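Local coordinates for protein group 3 allergen SMIPP-S Yv6023A04 (Sarcoptes scabiei type hominis, PDB 3H7O) that adopts the fold of the chymotrypsin-like serine proteases but, as an inactivated paralogue from the scabies mite, probably does not cleave substrates, at residues Q146-L152 with V168-K173; A31-Q35 with S106-L111; L111-R117 with K213-S219. The protein carries 3 engineered substitutions. All coordinates share one frame; numbering follows the deposited sequence.

In the fold
Contacts 2 and 3 belong to one long connection: residues 106-117 run from the six-stranded N-terminal barrel toward the C-terminal one, lying first against strand 26-32 and then against the start of helix 218-225, with L111 common to both. Contact 1 stays inside the second barrel as an antiparallel strand pair that splays at one end. It touches contact 3, because F169 and V168 pack on K213 of strand 209-213. All three are partly buried; contact 2 lies nearest the centre of the chain, whereas contact 3 has the most exposed residues. Contact 1 has three backbone bonds and two bridging waters; the others have one of each, with apolar side chains making up the rest.

Contact 1: residues Q146-L152 with V168-K173; sequences QLTVVDL and VFCAQK. Engineered in segment 146-152: Q146 (natural residue Asn).
T148 and Q172 face each other as an antiparallel hydrogen-bonded pair, T148 N reaching Q172 O at 3.0 Å and Q172 N returning to T148 O at 2.9 Å. A third bond, V150 N to C170 O, follows where the strands begin to part. Between them V149 and A171 form a non-hydrogen-bonded pair whose CA atoms come within 4.0 Å. The buried side is that of L147, V149 and A171: the A171 methyl sits 3.7 Å from L147 CB, and V124 of the adjoining strand backs both A171 and V149. On the other face V150 CG2 lies against C170 CB. Farther along, L152, with CG anti to its backbone N (chi1 -176°), extends back to the second strand. The L152 and V168 side chains cross at about a right angle, L152 CD2 lying 3.5 Å from V168 O. L152 CD1 also touches C170 SG, whose disulfide to C155 fastens helix 152-159 to the sheet. D151 caps the start of that helix, its OD2 accepting from E154 N. Where the strands diverge, a water 2.7 Å from C170 N reaches across to V150 O in place of a direct bond.

The K173 and Q146 end is the exposed side. The extended K173 chain passes over Q146 O, its CD 3.4 Å from that oxygen, and L147 packs crosswise on K173 CB through CD2. A water links K173 NZ to the backbone N of Q146, an engineered residue. Two antiparallel strands joined through a disulfide-tethered intermediate helix are a hallmark of the C-terminal barrel of chymotrypsin-like proteases.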
ATOM      1  N   GLN A 146       6.898  12.749   0.039  1.00 28.49           N
ATOM      2  CA  GLN A 146       8.272  12.289   0.161  1.00 29.16           C
ATOM      3  C   GLN A 146       8.612  12.198   1.641  1.00 28.83           C
ATOM      4  O   GLN A 146       8.649  13.215   2.335  1.00 29.52           O
ATOM      5  CB  GLN A 146       9.235  13.254  -0.540  1.00 30.32           C
ATOM      6  CG  GLN A 146       9.085  13.330  -2.060  1.00 34.11           C
ATOM      7  CD  GLN A 146       9.686  12.136  -2.794  1.00 37.62           C
ATOM      8  OE1 GLN A 146      10.238  11.217  -2.185  1.00 40.28           O
ATOM      9  NE2 GLN A 146       9.574  12.147  -4.116  1.00 39.60           N
ATOM     10  N   LEU A 147       8.835  10.981   2.128  1.00 27.92           N
ATOM     11  CA  LEU A 147       9.216  10.783   3.522  1.00 27.69           C
ATOM     12  C   LEU A 147      10.693  10.420   3.619  1.00 26.92           C
ATOM     13  O   LEU A 147      11.250   9.809   2.707  1.00 27.78           O
ATOM     14  CB  LEU A 147       8.358   9.700   4.193  1.00 27.07           C
ATOM     15  CG  LEU A 147       6.825   9.711   4.085  1.00 28.36           C
ATOM     16  CD1 LEU A 147       6.219   8.667   5.013  1.00 32.27           C
ATOM     17  CD2 LEU A 147       6.228  11.079   4.384  1.00 29.35           C
ATOM     18  N   THR A 148      11.310  10.787   4.733  1.00 26.75           N
ATOM     19  CA  THR A 148      12.714  10.483   4.978  1.00 27.06           C
ATOM     20  C   THR A 148      12.820   9.225   5.834  1.00 27.02           C
ATOM     21  O   THR A 148      12.255   9.163   6.933  1.00 28.23           O
ATOM     22  CB  THR A 148      13.423  11.654   5.689  1.00 26.20           C
ATOM     23  OG1 THR A 148      13.151  12.874   4.992  1.00 27.66           O
ATOM     24  CG2 THR A 148      14.932  11.429   5.739  1.00 26.85           C
ATOM     25  N   VAL A 149      13.545   8.231   5.324  1.00 25.72           N
ATOM     26  CA  VAL A 149      13.802   6.994   6.054  1.00 26.79           C
ATOM     27  C   VAL A 149      14.577   7.287   7.339  1.00 27.50           C
ATOM     28  O   VAL A 149      15.615   7.947   7.310  1.00 27.57           O
ATOM     29  CB  VAL A 149      14.571   5.960   5.186  1.00 26.80           C
ATOM     30  CG1 VAL A 149      14.879   4.693   5.987  1.00 26.01           C
ATOM     31  CG2 VAL A 149      13.774   5.625   3.926  1.00 27.37           C
ATOM     32  N   VAL A 150      14.052   6.798   8.460  1.00 28.14           N
ATOM     33  CA  VAL A 150      14.683   6.986   9.767  1.00 29.38           C
ATOM     34  C   VAL A 150      15.234   5.665  10.318  1.00 30.03           C
ATOM     35  O   VAL A 150      14.940   4.594   9.786  1.00 30.00           O
ATOM     36  CB  VAL A 150      13.726   7.671  10.786  1.00 29.56           C
ATOM     37  CG1 VAL A 150      13.326   9.058  10.292  1.00 29.48           C
ATOM     38  CG2 VAL A 150      12.485   6.818  11.050  1.00 28.93           C
ATOM     39  N   ASP A 151      16.041   5.754  11.373  1.00 31.27           N
ATOM     40  CA  ASP A 151      16.683   4.583  11.973  1.00 31.70           C
ATOM     41  C   ASP A 151      15.659   3.601  12.535  1.00 31.50           C
ATOM     42  O   ASP A 151      14.791   3.981  13.323  1.00 31.60           O
ATOM     43  CB  ASP A 151      17.661   5.014  13.072  1.00 31.80           C
ATOM     44  CG  ASP A 151      18.423   3.844  13.666  1.00 35.15           C
ATOM     45  OD1 ASP A 151      19.295   3.278  12.968  1.00 39.38           O
ATOM     46  OD2 ASP A 151      18.153   3.491  14.833  1.00 37.37           O
ATOM     47  N   LEU A 152      15.778   2.338  12.132  1.00 30.93           N
ATOM     48  CA  LEU A 152      14.804   1.309  12.503  1.00 31.76           C
ATOM     49  C   LEU A 152      14.734   1.012  14.009  1.00 32.19           C
ATOM     50  O   LEU A 152      13.640   0.930  14.569  1.00 32.09           O
ATOM     51  CB  LEU A 152      15.041   0.020  11.709  1.00 31.13           C
ATOM     52  CG  LEU A 152      14.048  -1.132  11.906  1.00 32.04           C
ATOM     53  CD1 LEU A 152      12.592  -0.684  11.697  1.00 33.12           C
ATOM     54  CD2 LEU A 152      14.390  -2.271  10.974  1.00 32.97           C
ATOM     55  N   VAL A 168      10.552  -4.621   8.097  1.00 27.36           N
ATOM     56  CA  VAL A 168       9.987  -3.281   7.944  1.00 26.83           C
ATOM     57  C   VAL A 168      11.078  -2.212   7.866  1.00 26.36           C
ATOM     58  O   VAL A 168      12.237  -2.462   8.202  1.00 25.74           O
ATOM     59  CB  VAL A 168       8.973  -2.919   9.083  1.00 26.33           C
ATOM     60  CG1 VAL A 168       7.784  -3.891   9.104  1.00 29.03           C
ATOM     61  CG2 VAL A 168       9.656  -2.845  10.453  1.00 26.56           C
ATOM     62  N   PHE A 169      10.703  -1.031   7.382  1.00 25.22           N
ATOM     63  CA  PHE A 169      11.494   0.170   7.592  1.00 25.20           C
ATOM     64  C   PHE A 169      10.557   1.302   7.992  1.00 26.24           C
ATOM     65  O   PHE A 169       9.331   1.208   7.816  1.00 26.41           O
ATOM     66  CB  PHE A 169      12.348   0.542   6.364  1.00 24.82           C
ATOM     67  CG  PHE A 169      11.554   1.018   5.178  1.00 24.92           C
ATOM     68  CD1 PHE A 169      11.114   0.118   4.212  1.00 24.39           C
ATOM     69  CD2 PHE A 169      11.260   2.369   5.014  1.00 27.39           C
ATOM     70  CE1 PHE A 169      10.379   0.556   3.108  1.00 24.98           C
ATOM     71  CE2 PHE A 169      10.523   2.818   3.911  1.00 25.16           C
ATOM     72  CZ  PHE A 169      10.088   1.914   2.959  1.00 24.51           C
ATOM     73  N   CYS A 170      11.134   2.359   8.543  1.00 26.65           N
ATOM     74  CA  CYS A 170      10.352   3.508   8.974  1.00 27.10           C
ATOM     75  C   CYS A 170      10.756   4.761   8.223  1.00 26.83           C
ATOM     76  O   CYS A 170      11.907   4.906   7.807  1.00 27.10           O
ATOM     77  CB  CYS A 170      10.500   3.718  10.477  1.00 28.13           C
ATOM     78  SG  CYS A 170       9.924   2.333  11.478  1.00 31.74           S
ATOM     79  N   ALA A 171       9.798   5.668   8.056  1.00 26.28           N
ATOM     80  CA  ALA A 171      10.033   6.933   7.379  1.00 26.80           C
ATOM     81  C   ALA A 171       9.098   8.001   7.941  1.00 26.97           C
ATOM     82  O   ALA A 171       8.019   7.686   8.453  1.00 25.52           O
ATOM     83  CB  ALA A 171       9.845   6.776   5.873  1.00 26.13           C
ATOM     84  N   GLN A 172       9.516   9.259   7.855  1.00 27.64           N
ATOM     85  CA  GLN A 172       8.744  10.355   8.438  1.00 29.03           C
ATOM     86  C   GLN A 172       9.027  11.689   7.758  1.00 28.83           C
ATOM     87  O   GLN A 172      10.140  11.938   7.293  1.00 29.25           O
ATOM     88  CB  GLN A 172       9.028  10.462   9.946  1.00 28.78           C
ATOM     89  CG  GLN A 172       8.026  11.309  10.731  1.00 32.41           C
ATOM     90  CD  GLN A 172       8.151  11.134  12.237  1.00 33.08           C
ATOM     91  OE1 GLN A 172       9.164  10.648  12.738  1.00 32.83           O
ATOM     92  NE2 GLN A 172       7.116  11.533  12.964  1.00 35.45           N
ATOM     93  N   LYS A 173       7.996  12.526   7.698  1.00 29.29           N
ATOM     94  CA  LYS A 173       8.117  13.920   7.293  1.00 30.35           C
ATOM     95  C   LYS A 173       7.268  14.756   8.251  1.00 30.68           C
ATOM     96  O   LYS A 173       6.109  14.417   8.506  1.00 29.70           O
ATOM     97  CB  LYS A 173       7.640  14.108   5.848  1.00 30.41           C
ATOM     98  CG  LYS A 173       7.817  15.525   5.313  1.00 34.33           C
ATOM     99  CD  LYS A 173       7.106  15.714   3.983  1.00 37.82           C
ATOM    100  CE  LYS A 173       7.240  17.147   3.496  1.00 39.37           C
ATOM    101  NZ  LYS A 173       6.396  17.396   2.296  1.00 42.22           N
TER
HETATM  102  O   HOH W   1       6.252  15.519  -0.019  1.00 31.33           O
HETATM  103  O   HOH W   2      13.823   2.179   9.083  1.00 31.49           O

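Contact 2: residues A31-Q35 with S106-L111; sequences AILSQ and SKPAKL
The backbone of 106-111 runs beside I32 to S34 and is joined to it by one direct bond, A109 N to I32 O at 2.9 Å, approaching the oxygen almost end-on with a C=O...N angle of 163°. P108 CA leans on the same oxygen at 3.3 Å, so the I32 carbonyl is gripped by an N-H and a weaker C-H. One residue on, the L33 carbonyl oxygen meets P108 CB at 3.4 Å and is bridged by a water to A109 O, the water donating to both oxygens.

I32 carries most of the side-chain contact. With chi1 at -61°, CG2 stands anti to the backbone N and lies 3.8 Å from P108 CA, while the CG1 branch extends so that CD1 reaches S106 CB at 3.9 Å. The two branches thus lie along one side of the 106-108 main chain. The proline ring flanks L33 and S34, with P108 CB at L33 O and P108 CG near S34 CA. S106 turns its hydroxyl elsewhere, to E58 OE2. At the far end L33 and L111 cross at about a right angle, their CD2 methyls 4.0 Å apart, and both also rest on I225 of the C-terminal helix; L193 lines the other part of this apolar patch, touching L33 and A109.

Polar atoms here belong almost wholly to the main chain and are met by an N-H or a water, whereas the side chains contribute apolar surface. Attachment of the connecting loop to the first barrel therefore rests on one direct backbone bond, a water bridge and apolar contacts of I32, L33, P108 and L111.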
ATOM      1  N   ALA A  31      -0.529  -1.652  -4.963  1.00 26.35           N
ATOM      2  CA  ALA A  31       0.392  -1.430  -6.074  1.00 26.19           C
ATOM      3  C   ALA A  31       0.189  -2.451  -7.188  1.00 25.66           C
ATOM      4  O   ALA A  31       0.065  -3.647  -6.928  1.00 26.71           O
ATOM      5  CB  ALA A  31       1.832  -1.473  -5.590  1.00 25.61           C
ATOM      6  N   ILE A  32       0.173  -1.976  -8.429  1.00 26.43           N
ATOM      7  CA  ILE A  32       0.121  -2.867  -9.590  1.00 26.01           C
ATOM      8  C   ILE A  32       1.483  -3.548  -9.745  1.00 26.95           C
ATOM      9  O   ILE A  32       2.508  -2.875  -9.885  1.00 27.44           O
ATOM     10  CB  ILE A  32      -0.231  -2.105 -10.890  1.00 26.57           C
ATOM     11  CG1 ILE A  32      -1.608  -1.443 -10.776  1.00 24.06           C
ATOM     12  CG2 ILE A  32      -0.185  -3.041 -12.104  1.00 24.03           C
ATOM     13  CD1 ILE A  32      -1.918  -0.454 -11.901  1.00 26.72           C
ATOM     14  N   LEU A  33       1.487  -4.875  -9.683  1.00 26.90           N
ATOM     15  CA  LEU A  33       2.683  -5.670  -9.971  1.00 27.76           C
ATOM     16  C   LEU A  33       2.700  -6.124 -11.430  1.00 27.82           C
ATOM     17  O   LEU A  33       3.768  -6.287 -12.025  1.00 27.69           O
ATOM     18  CB  LEU A  33       2.758  -6.887  -9.044  1.00 27.88           C
ATOM     19  CG  LEU A  33       2.874  -6.638  -7.534  1.00 29.04           C
ATOM     20  CD1 LEU A  33       2.744  -7.954  -6.782  1.00 31.36           C
ATOM     21  CD2 LEU A  33       4.186  -5.945  -7.192  1.00 30.34           C
ATOM     22  N   SER A  34       1.505  -6.355 -11.974  1.00 27.17           N
ATOM     23  CA  SER A  34       1.287  -6.673 -13.389  1.00 26.85           C
ATOM     24  C   SER A  34      -0.220  -6.591 -13.647  1.00 26.26           C
ATOM     25  O   SER A  34      -0.984  -6.246 -12.742  1.00 25.82           O
ATOM     26  CB  SER A  34       1.814  -8.072 -13.736  1.00 27.48           C
ATOM     27  OG  SER A  34       0.975  -9.082 -13.205  1.00 27.86           O
ATOM     28  N   GLN A  35      -0.655  -6.927 -14.859  1.00 25.81           N
ATOM     29  CA  GLN A  35      -2.092  -6.917 -15.179  1.00 26.09           C
ATOM     30  C   GLN A  35      -2.884  -7.939 -14.356  1.00 25.70           C
ATOM     31  O   GLN A  35      -4.105  -7.835 -14.240  1.00 26.21           O
ATOM     32  CB  GLN A  35      -2.327  -7.147 -16.677  1.00 26.60           C
ATOM     33  CG  GLN A  35      -1.983  -8.556 -17.158  1.00 23.89           C
ATOM     34  CD  GLN A  35      -2.196  -8.751 -18.647  1.00 27.47           C
ATOM     35  OE1 GLN A  35      -3.105  -8.174 -19.241  1.00 25.86           O
ATOM     36  NE2 GLN A  35      -1.359  -9.582 -19.253  1.00 28.07           N
ATOM     37  N   SER A 106      -2.012   3.652 -15.763  1.00 28.96           N
ATOM     38  CA  SER A 106      -1.819   2.396 -15.039  1.00 29.70           C
ATOM     39  C   SER A 106      -0.608   1.641 -15.575  1.00 30.19           C
ATOM     40  O   SER A 106      -0.537   1.301 -16.761  1.00 30.12           O
ATOM     41  CB  SER A 106      -3.081   1.529 -15.088  1.00 28.87           C
ATOM     42  OG  SER A 106      -3.526   1.352 -16.424  1.00 30.37           O
ATOM     43  N   LYS A 107       0.347   1.397 -14.686  1.00 30.23           N
ATOM     44  CA  LYS A 107       1.642   0.843 -15.057  1.00 31.22           C
ATOM     45  C   LYS A 107       2.161   0.057 -13.860  1.00 30.70           C
ATOM     46  O   LYS A 107       1.990   0.491 -12.727  1.00 31.70           O
ATOM     47  CB  LYS A 107       2.603   1.985 -15.411  1.00 31.16           C
ATOM     48  CG  LYS A 107       3.883   1.569 -16.105  1.00 35.02           C
ATOM     49  CD  LYS A 107       4.784   2.767 -16.365  1.00 37.12           C
ATOM     50  CE  LYS A 107       6.173   2.318 -16.782  1.00 39.75           C
ATOM     51  NZ  LYS A 107       6.968   3.426 -17.372  1.00 44.33           N
ATOM     52  N   PRO A 108       2.792  -1.106 -14.096  1.00 30.35           N
ATOM     53  CA  PRO A 108       3.308  -1.841 -12.948  1.00 29.84           C
ATOM     54  C   PRO A 108       4.530  -1.161 -12.335  1.00 29.18           C
ATOM     55  O   PRO A 108       5.304  -0.513 -13.043  1.00 26.64           O
ATOM     56  CB  PRO A 108       3.703  -3.201 -13.542  1.00 30.53           C
ATOM     57  CG  PRO A 108       3.068  -3.249 -14.897  1.00 31.54           C
ATOM     58  CD  PRO A 108       3.006  -1.839 -15.355  1.00 30.03           C
ATOM     59  N   ALA A 109       4.685  -1.302 -11.022  1.00 28.67           N
ATOM     60  CA  ALA A 109       5.892  -0.857 -10.336  1.00 30.43           C
ATOM     61  C   ALA A 109       6.994  -1.894 -10.547  1.00 31.33           C
ATOM     62  O   ALA A 109       6.712  -3.075 -10.767  1.00 33.03           O
ATOM     63  CB  ALA A 109       5.622  -0.658  -8.848  1.00 30.21           C
ATOM     64  N   LYS A 110       8.242  -1.452 -10.490  1.00 30.46           N
ATOM     65  CA  LYS A 110       9.373  -2.370 -10.574  1.00 31.54           C
ATOM     66  C   LYS A 110       9.680  -2.934  -9.192  1.00 31.55           C
ATOM     67  O   LYS A 110       9.532  -2.246  -8.184  1.00 32.55           O
ATOM     68  CB  LYS A 110      10.601  -1.671 -11.163  1.00 31.84           C
ATOM     69  CG  LYS A 110      10.508  -1.404 -12.662  1.00 33.39           C
ATOM     70  N   LEU A 111      10.093  -4.195  -9.149  1.00 32.12           N
ATOM     71  CA  LEU A 111      10.434  -4.847  -7.888  1.00 31.85           C
ATOM     72  C   LEU A 111      11.893  -4.615  -7.501  1.00 31.91           C
ATOM     73  O   LEU A 111      12.763  -4.558  -8.370  1.00 32.06           O
ATOM     74  CB  LEU A 111      10.126  -6.345  -7.957  1.00 31.83           C
ATOM     75  CG  LEU A 111       8.647  -6.735  -7.863  1.00 31.35           C
ATOM     76  CD1 LEU A 111       8.459  -8.204  -8.219  1.00 34.98           C
ATOM     77  CD2 LEU A 111       8.072  -6.431  -6.476  1.00 34.41           C
TER
HETATM   78  O   HOH W   3       6.161  -5.832 -10.660  1.00 28.09           O

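Contact 3: residues L111-R117 with K213-S219; sequences LPDIEFR and KVGSYVS
V218 is the main bump of this contact, splitting its two methyls between hollows in the loop 111-117. CG2 enters the bend at L111 and P112, 3.7 Å from L111 CB and 3.6 Å from P112 O. The other methyl, CG1, lies between backbone N and carbonyl carbon (chi1 82°) and presses on I114 CD1 at 3.4 Å, tighter than usual carbon contact. That I114 methyl bends back toward the helix start and also rests on S219 CB. Next to V218, the P112 ring crosses V214 at about a right angle, its CD seated 3.6 Å from V214 CG1.

A second fit is made at G215. The type II turn from D113 to F116 occupies the place toward which a side chain here would point, bringing the E115 main chain close and F116 N to 3.7 Å from G215 CA. E115, the third residue of the turn, has the left-handed conformation (phi 63°), and its N bonds to G215 O at 2.7 Å from well above the carbonyl plane. Its side chain folds over S216, where OE1 takes only a weak bond from S216 OG. The K213 chain packs against F116 O, its CG 3.4 Å away; K213 NZ and E115 OE1 remain 4.3 Å apart, beyond a salt bridge. A water at the edge of the F116 ring donates to F116 O and accepts from G215 N.

Chemically the contact divides in two: aliphatic groups interlock around V218, while the turn is held at G215 by one short backbone bond and a water bridge. E115 and K213 may attract weakly, while R117 lies near K213 with like charge.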
ATOM      1  N   LEU A 111      10.093  -4.195  -9.149  1.00 32.12           N
ATOM      2  CA  LEU A 111      10.434  -4.847  -7.888  1.00 31.85           C
ATOM      3  C   LEU A 111      11.893  -4.615  -7.501  1.00 31.91           C
ATOM      4  O   LEU A 111      12.763  -4.558  -8.370  1.00 32.06           O
ATOM      5  CB  LEU A 111      10.126  -6.345  -7.957  1.00 31.83           C
ATOM      6  CG  LEU A 111       8.647  -6.735  -7.863  1.00 31.35           C
ATOM      7  CD1 LEU A 111       8.459  -8.204  -8.219  1.00 34.98           C
ATOM      8  CD2 LEU A 111       8.072  -6.431  -6.476  1.00 34.41           C
ATOM      9  N   PRO A 112      12.167  -4.486  -6.189  1.00 31.23           N
ATOM     10  CA  PRO A 112      13.529  -4.246  -5.732  1.00 31.76           C
ATOM     11  C   PRO A 112      14.351  -5.530  -5.746  1.00 31.64           C
ATOM     12  O   PRO A 112      13.799  -6.613  -5.957  1.00 30.82           O
ATOM     13  CB  PRO A 112      13.323  -3.774  -4.292  1.00 31.51           C
ATOM     14  CG  PRO A 112      12.114  -4.515  -3.838  1.00 31.65           C
ATOM     15  CD  PRO A 112      11.232  -4.660  -5.059  1.00 32.09           C
ATOM     16  N   ASP A 113      15.659  -5.396  -5.535  1.00 32.56           N
ATOM     17  CA  ASP A 113      16.537  -6.538  -5.307  1.00 32.83           C
ATOM     18  C   ASP A 113      16.131  -7.261  -4.021  1.00 32.71           C
ATOM     19  O   ASP A 113      15.539  -6.657  -3.120  1.00 31.59           O
ATOM     20  CB  ASP A 113      17.992  -6.077  -5.183  1.00 33.93           C
ATOM     21  CG  ASP A 113      18.598  -5.652  -6.513  1.00 37.16           C
ATOM     22  OD1 ASP A 113      17.973  -5.880  -7.573  1.00 39.81           O
ATOM     23  OD2 ASP A 113      19.714  -5.088  -6.494  1.00 39.47           O
ATOM     24  N   ILE A 114      16.450  -8.551  -3.948  1.00 32.71           N
ATOM     25  CA  ILE A 114      16.286  -9.334  -2.724  1.00 33.27           C
ATOM     26  C   ILE A 114      16.863  -8.572  -1.531  1.00 33.10           C
ATOM     27  O   ILE A 114      17.998  -8.089  -1.580  1.00 32.73           O
ATOM     28  CB  ILE A 114      16.975 -10.725  -2.838  1.00 34.07           C
ATOM     29  CG1 ILE A 114      16.302 -11.594  -3.915  1.00 36.82           C
ATOM     30  CG2 ILE A 114      17.032 -11.438  -1.474  1.00 33.18           C
ATOM     31  CD1 ILE A 114      14.999 -12.277  -3.482  1.00 39.47           C
ATOM     32  N   GLU A 115      16.055  -8.450  -0.481  1.00 33.12           N
ATOM     33  CA  GLU A 115      16.461  -7.836   0.789  1.00 33.93           C
ATOM     34  C   GLU A 115      16.852  -6.357   0.696  1.00 33.31           C
ATOM     35  O   GLU A 115      17.568  -5.847   1.562  1.00 33.23           O
ATOM     36  CB  GLU A 115      17.577  -8.654   1.473  1.00 34.21           C
ATOM     37  CG  GLU A 115      17.140 -10.026   2.002  1.00 38.67           C
ATOM     38  CD  GLU A 115      15.962  -9.964   2.976  1.00 42.79           C
ATOM     39  OE1 GLU A 115      15.860  -8.992   3.757  1.00 46.79           O
ATOM     40  OE2 GLU A 115      15.136 -10.901   2.963  1.00 45.34           O
ATOM     41  N   PHE A 116      16.368  -5.664  -0.333  1.00 32.85           N
ATOM     42  CA  PHE A 116      16.684  -4.246  -0.481  1.00 32.30           C
ATOM     43  C   PHE A 116      16.127  -3.413   0.673  1.00 32.19           C
ATOM     44  O   PHE A 116      14.950  -3.509   1.012  1.00 31.99           O
ATOM     45  CB  PHE A 116      16.197  -3.681  -1.817  1.00 32.33           C
ATOM     46  CG  PHE A 116      16.493  -2.215  -1.985  1.00 33.50           C
ATOM     47  CD1 PHE A 116      17.756  -1.794  -2.390  1.00 31.88           C
ATOM     48  CD2 PHE A 116      15.520  -1.255  -1.703  1.00 32.07           C
ATOM     49  CE1 PHE A 116      18.045  -0.442  -2.534  1.00 33.24           C
ATOM     50  CE2 PHE A 116      15.804   0.102  -1.839  1.00 32.51           C
ATOM     51  CZ  PHE A 116      17.070   0.508  -2.259  1.00 33.33           C
ATOM     52  N   ARG A 117      16.994  -2.597   1.258  1.00 31.46           N
ATOM     53  CA  ARG A 117      16.619  -1.679   2.324  1.00 31.21           C
ATOM     54  C   ARG A 117      16.918  -0.255   1.861  1.00 31.17           C
ATOM     55  O   ARG A 117      18.072   0.065   1.563  1.00 29.83           O
ATOM     56  CB  ARG A 117      17.409  -2.011   3.599  1.00 31.04           C
ATOM     57  CG  ARG A 117      17.207  -1.036   4.747  1.00 31.01           C
ATOM     58  CD  ARG A 117      17.961  -1.465   6.004  1.00 30.23           C
ATOM     59  NE  ARG A 117      19.410  -1.534   5.807  1.00 32.18           N
ATOM     60  CZ  ARG A 117      20.241  -0.494   5.874  1.00 32.88           C
ATOM     61  NH1 ARG A 117      19.785   0.727   6.128  1.00 32.00           N
ATOM     62  NH2 ARG A 117      21.540  -0.677   5.678  1.00 29.93           N
ATOM     63  N   LYS A 213       8.878  -3.973   4.238  1.00 27.15           N
ATOM     64  CA  LYS A 213      10.004  -3.936   3.321  1.00 28.78           C
ATOM     65  C   LYS A 213       9.790  -4.938   2.184  1.00 27.27           C
ATOM     66  O   LYS A 213       9.863  -6.149   2.389  1.00 27.47           O
ATOM     67  CB  LYS A 213      11.290  -4.226   4.101  1.00 29.31           C
ATOM     68  CG  LYS A 213      12.585  -4.077   3.322  1.00 32.49           C
ATOM     69  CD  LYS A 213      13.781  -3.868   4.254  1.00 37.61           C
ATOM     70  CE  LYS A 213      13.843  -4.901   5.379  1.00 39.53           C
ATOM     71  NZ  LYS A 213      15.252  -5.199   5.779  1.00 38.15           N
ATOM     72  N   VAL A 214       9.514  -4.421   0.989  1.00 27.94           N
ATOM     73  CA  VAL A 214       9.200  -5.263  -0.174  1.00 27.18           C
ATOM     74  C   VAL A 214      10.359  -6.218  -0.504  1.00 27.21           C
ATOM     75  O   VAL A 214      10.133  -7.378  -0.858  1.00 27.21           O
ATOM     76  CB  VAL A 214       8.766  -4.417  -1.409  1.00 27.13           C
ATOM     77  CG1 VAL A 214       8.574  -5.293  -2.644  1.00 27.25           C
ATOM     78  CG2 VAL A 214       7.471  -3.673  -1.113  1.00 25.81           C
ATOM     79  N   GLY A 215      11.590  -5.736  -0.344  1.00 27.45           N
ATOM     80  CA  GLY A 215      12.791  -6.551  -0.570  1.00 27.65           C
ATOM     81  C   GLY A 215      12.809  -7.864   0.199  1.00 28.38           C
ATOM     82  O   GLY A 215      13.364  -8.857  -0.275  1.00 28.63           O
ATOM     83  N   SER A 216      12.192  -7.870   1.380  1.00 28.24           N
ATOM     84  CA  SER A 216      12.130  -9.068   2.222  1.00 28.42           C
ATOM     85  C   SER A 216      11.185 -10.143   1.688  1.00 28.16           C
ATOM     86  O   SER A 216      11.297 -11.310   2.070  1.00 28.30           O
ATOM     87  CB  SER A 216      11.723  -8.695   3.644  1.00 27.81           C
ATOM     88  OG  SER A 216      12.644  -7.784   4.208  1.00 28.90           O
ATOM     89  N   TYR A 217      10.264  -9.747   0.811  1.00 27.51           N
ATOM     90  CA  TYR A 217       9.233 -10.650   0.289  1.00 28.36           C
ATOM     91  C   TYR A 217       9.303 -10.846  -1.223  1.00 29.14           C
ATOM     92  O   TYR A 217       8.450 -11.525  -1.799  1.00 28.25           O
ATOM     93  CB  TYR A 217       7.835 -10.142   0.669  1.00 28.38           C
ATOM     94  CG  TYR A 217       7.618 -10.026   2.161  1.00 28.76           C
ATOM     95  CD1 TYR A 217       7.113 -11.099   2.897  1.00 28.04           C
ATOM     96  CD2 TYR A 217       7.924  -8.843   2.838  1.00 28.11           C
ATOM     97  CE1 TYR A 217       6.917 -10.996   4.266  1.00 28.67           C
ATOM     98  CE2 TYR A 217       7.735  -8.731   4.211  1.00 27.75           C
ATOM     99  CZ  TYR A 217       7.229  -9.809   4.917  1.00 28.30           C
ATOM    100  OH  TYR A 217       7.040  -9.699   6.276  1.00 26.07           O
ATOM    101  N   VAL A 218      10.317 -10.267  -1.860  1.00 29.01           N
ATOM    102  CA  VAL A 218      10.357 -10.230  -3.321  1.00 30.56           C
ATOM    103  C   VAL A 218      10.529 -11.620  -3.955  1.00 31.29           C
ATOM    104  O   VAL A 218      10.051 -11.856  -5.063  1.00 30.40           O
ATOM    105  CB  VAL A 218      11.365  -9.165  -3.858  1.00 30.71           C
ATOM    106  CG1 VAL A 218      12.779  -9.686  -3.853  1.00 29.89           C
ATOM    107  CG2 VAL A 218      10.965  -8.705  -5.254  1.00 33.90           C
ATOM    108  N   SER A 219      11.177 -12.538  -3.236  1.00 31.77           N
ATOM    109  CA  SER A 219      11.278 -13.931  -3.673  1.00 33.07           C
ATOM    110  C   SER A 219       9.895 -14.590  -3.713  1.00 32.98           C
ATOM    111  O   SER A 219       9.543 -15.265  -4.686  1.00 32.42           O
ATOM    112  CB  SER A 219      12.220 -14.712  -2.754  1.00 32.59           C
ATOM    113  OG  SER A 219      12.340 -16.054  -3.180  1.00 37.58           O
TER
HETATM  114  O   HOH W   4      12.446  -3.078  -0.263  1.00 27.73           O